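Local coordinates for putative outer membrane protein (LpxR) (Salmonella typhimurium, PDB 3FID) that probably removes acyl chains from lipid A in the outer membrane, as a metal-binding beta-barrel enzyme that modifies lipopolysaccharide, at residues I105-G109 / P110-G114; I155-G159 / V160-F164. All blocks are in the same frame, centred on the assembly; numbering follows the deposited sequence.

Contact 1: residues I105-G109 / P110-G114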
# COMPACT_ATOMS: atom_id res chain seq x y z
N ILE A 105 1.67 15.03 -3.75
CA ILE A 105 1.59 15.43 -5.14
C ILE A 105 2.12 14.27 -5.96
O ILE A 105 3.01 13.54 -5.53
CB ILE A 105 2.36 16.74 -5.42
CG1 ILE A 105 3.79 16.65 -4.86
CG2 ILE A 105 1.56 17.91 -4.84
CD1 ILE A 105 4.66 17.95 -5.01
N GLY A 106 1.54 14.07 -7.12
CA GLY A 106 2.07 13.05 -7.99
C GLY A 106 1.48 13.04 -9.37
O GLY A 106 0.74 13.96 -9.80
N VAL A 107 1.81 11.96 -10.07
CA VAL A 107 1.38 11.74 -11.46
C VAL A 107 1.07 10.26 -11.69
O VAL A 107 1.76 9.37 -11.16
CB VAL A 107 2.40 12.27 -12.53
CG1 VAL A 107 3.82 11.66 -12.34
CG2 VAL A 107 1.85 12.06 -13.99
N ILE A 108 -0.01 10.00 -12.44
CA ILE A 108 -0.25 8.68 -13.03
C ILE A 108 -0.17 8.90 -14.54
O ILE A 108 -0.85 9.79 -15.07
CB ILE A 108 -1.65 8.13 -12.65
CG1 ILE A 108 -1.73 7.90 -11.13
CG2 ILE A 108 -1.94 6.85 -13.40
CD1 ILE A 108 -3.17 7.71 -10.59
N GLY A 109 0.63 8.09 -15.22
CA GLY A 109 0.83 8.26 -16.67
C GLY A 109 2.25 7.89 -17.02
O GLY A 109 3.01 7.44 -16.15
N PRO A 110 2.63 8.03 -18.31
CA PRO A 110 4.02 7.75 -18.71
C PRO A 110 5.09 8.49 -17.85
O PRO A 110 6.16 7.95 -17.59
CB PRO A 110 4.06 8.23 -20.16
CG PRO A 110 2.69 8.05 -20.63
CD PRO A 110 1.79 8.40 -19.47
N ASP A 111 4.79 9.71 -17.42
CA ASP A 111 5.70 10.52 -16.58
C ASP A 111 6.03 9.87 -15.22
O ASP A 111 7.04 10.22 -14.61
CB ASP A 111 5.15 11.93 -16.36
CG ASP A 111 5.13 12.76 -17.65
OD1 ASP A 111 5.47 12.20 -18.72
OD2 ASP A 111 4.75 13.96 -17.57
N ALA A 112 5.20 8.92 -14.79
CA ALA A 112 5.46 8.21 -13.53
C ALA A 112 6.60 7.21 -13.65
O ALA A 112 7.13 6.72 -12.65
CB ALA A 112 4.17 7.55 -13.03
N GLY A 113 6.98 6.86 -14.89
CA GLY A 113 8.19 6.06 -15.16
C GLY A 113 8.07 4.55 -15.02
O GLY A 113 9.08 3.85 -14.83
N GLY A 114 6.84 4.05 -15.05
CA GLY A 114 6.60 2.59 -14.93
C GLY A 114 7.22 1.73 -16.02
O GLY A 114 7.84 0.70 -15.72
O HOH W 1 4.43 5.19 -16.19
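A 3-10 turn at the end of barrel strand 97-108 brings Ala-112 back over Val-107 and Gly-109. The turn spans Pro-110 to Ala-112 and leads into helix 114-125. Its link to the strand end is one backbone hydrogen bond, from Ala-112 N to Gly-109 O at 3.0 Å. The donor stands above the carbonyl plane, 51° out of it. Water 1 accepts a bond from Gly-114 N and can give one to the same oxygen, so it may bridge the strand end and the start of the helix. Gly-113 N closes the next step on Pro-110 O, also at 3.0 Å. Gly-109 has backbone angles (phi 146°, psi -178°) that a side chain would not tolerate.

Val-107 fills the inside of the bend. Its CG1 lies 4.2 Å from Ala-112 CB. CG2 stands anti to the backbone N and meets Asp-111 CB at 4.1 Å. The Val-107 and Asp-111 side chains cross at about a right angle. The carboxylate of Asp-111 turns to Tyr-141 OH on the neighbouring strand, and Leu-83 of strand 80-94 also touches Ala-112. The arrangement is a strand-to-helix connection through a 3-10 turn in the LpxR barrel.

Contact 2: residues I155-G159 / V160-F164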
# COMPACT_ATOMS: atom_id res chain seq x y z
N ILE A 155 -5.08 -3.28 26.01
CA ILE A 155 -4.79 -3.60 27.40
C ILE A 155 -3.43 -4.26 27.46
O ILE A 155 -3.00 -4.88 26.50
CB ILE A 155 -5.89 -4.46 28.06
CG1 ILE A 155 -5.65 -4.46 29.59
CG2 ILE A 155 -5.92 -5.87 27.45
CD1 ILE A 155 -6.89 -4.37 30.43
N ASP A 156 -2.75 -4.11 28.60
CA ASP A 156 -1.43 -4.68 28.78
C ASP A 156 -1.55 -5.91 29.65
O ASP A 156 -2.19 -5.87 30.70
CB ASP A 156 -0.48 -3.68 29.44
CG ASP A 156 -0.07 -2.54 28.51
OD1 ASP A 156 0.23 -2.75 27.30
OD2 ASP A 156 -0.01 -1.40 29.02
N ILE A 157 -0.96 -7.00 29.17
CA ILE A 157 -1.01 -8.28 29.84
C ILE A 157 0.41 -8.80 29.93
O ILE A 157 0.94 -9.34 28.95
CB ILE A 157 -1.93 -9.30 29.09
CG1 ILE A 157 -3.39 -8.83 29.20
CG2 ILE A 157 -1.76 -10.72 29.69
CD1 ILE A 157 -4.35 -9.38 28.14
N LEU A 158 1.03 -8.59 31.10
CA LEU A 158 2.37 -9.13 31.40
C LEU A 158 3.43 -8.68 30.36
O LEU A 158 4.23 -9.50 29.86
CB LEU A 158 2.33 -10.65 31.56
CG LEU A 158 1.59 -11.24 32.80
CD1 LEU A 158 1.48 -12.75 32.70
CD2 LEU A 158 2.24 -10.79 34.12
N GLY A 159 3.41 -7.38 30.05
CA GLY A 159 4.33 -6.78 29.07
C GLY A 159 3.94 -6.98 27.59
O GLY A 159 4.65 -6.51 26.69
N VAL A 160 2.83 -7.67 27.33
CA VAL A 160 2.30 -7.78 25.95
C VAL A 160 1.06 -6.88 25.87
O VAL A 160 0.10 -7.06 26.65
CB VAL A 160 1.92 -9.25 25.54
CG1 VAL A 160 1.38 -9.33 24.08
CG2 VAL A 160 3.12 -10.20 25.69
N ASN A 161 1.09 -5.91 24.95
CA ASN A 161 -0.04 -5.04 24.68
C ASN A 161 -0.90 -5.66 23.57
O ASN A 161 -0.36 -6.08 22.54
CB ASN A 161 0.51 -3.66 24.27
CG ASN A 161 -0.58 -2.65 23.99
OD1 ASN A 161 -1.04 -2.52 22.84
ND2 ASN A 161 -1.01 -1.92 25.03
N VAL A 162 -2.22 -5.72 23.77
CA VAL A 162 -3.15 -6.28 22.77
C VAL A 162 -4.24 -5.27 22.54
O VAL A 162 -4.75 -4.71 23.50
CB VAL A 162 -3.75 -7.69 23.18
CG1 VAL A 162 -2.68 -8.59 23.75
CG2 VAL A 162 -4.87 -7.55 24.21
N GLY A 163 -4.56 -4.97 21.27
CA GLY A 163 -5.47 -3.88 20.97
C GLY A 163 -6.41 -4.14 19.81
O GLY A 163 -6.19 -5.06 19.02
N PHE A 164 -7.46 -3.33 19.73
CA PHE A 164 -8.50 -3.40 18.69
C PHE A 164 -8.59 -1.99 18.14
O PHE A 164 -8.76 -1.04 18.90
CB PHE A 164 -9.84 -3.83 19.30
CG PHE A 164 -11.04 -3.69 18.38
CD1 PHE A 164 -11.12 -4.42 17.19
CD2 PHE A 164 -12.11 -2.85 18.74
CE1 PHE A 164 -12.23 -4.30 16.34
CE2 PHE A 164 -13.23 -2.72 17.91
CZ PHE A 164 -13.28 -3.45 16.71
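Asp-156 and Asn-161 face each other across a tight beta hairpin, built from the ends of strands 140-157 and 160-173. A type I' turn from Ile-157 to Val-160 joins them, with Leu-158 and Gly-159 at its corners. Both corners have positive phi, as this turn requires.

Asn-161 is the side chain to follow. Its CB lies 3.2 Å from Asp-156 OD1. CG stands anti to the backbone N (chi1 -179°) and is 3.4 Å from that same oxygen. At the tip, ND2 donates a fairly straight hydrogen bond to OD1 of Asp-156. The other tip atom, OD1 of Asn-161, accepts a hydrogen bond from Asn-194 ND2. The amide is therefore held from both ends, which fixes which way round it sits.

The other face of the hairpin is apolar. Ile-155 and Val-162 lie side by side and point the same way, with their CG2 methyls 3.8 Å apart. Ile-157 CD1 approaches Val-162 CG2 more loosely, at 4.4 Å. Leu-187 of strand 176-188 packs on Val-160 and Val-162. Backbone bonds run in both directions at two pairs, Ile-155 with Val-162 and Ile-157 with Val-160. Asp-156 and Asn-161 form the non-hydrogen-bonded pair between them, where their side chains supply a bond of their own. That bond is 2.7 Å long from ND2 of Asn-161 to OD1 of Asp-156; it lies in the amide plane but reaches the carboxylate from above, 45° out of its plane.

Contacts 1 and 2 lie on opposite sides of the chain's centre, with their own centres about 42 Å apart. They do not touch. Strands 97-108 and 140-157 are antiparallel neighbours in the barrel, so strand 140-157 starts beside contact 1 and ends in the hairpin of contact 2. Contact 1 is partly buried, with a zinc ion about 11 Å from the side chain of Val-107. Contact 2 is a surface hairpin away from the metal sites. Contact 1 turns the chain into a helix; the polar links within it are backbone and water, and the Asp-111 side chain bonds outward to Tyr-141. Contact 2 turns one strand into the next, adding a side-chain bond to paired backbone bonds.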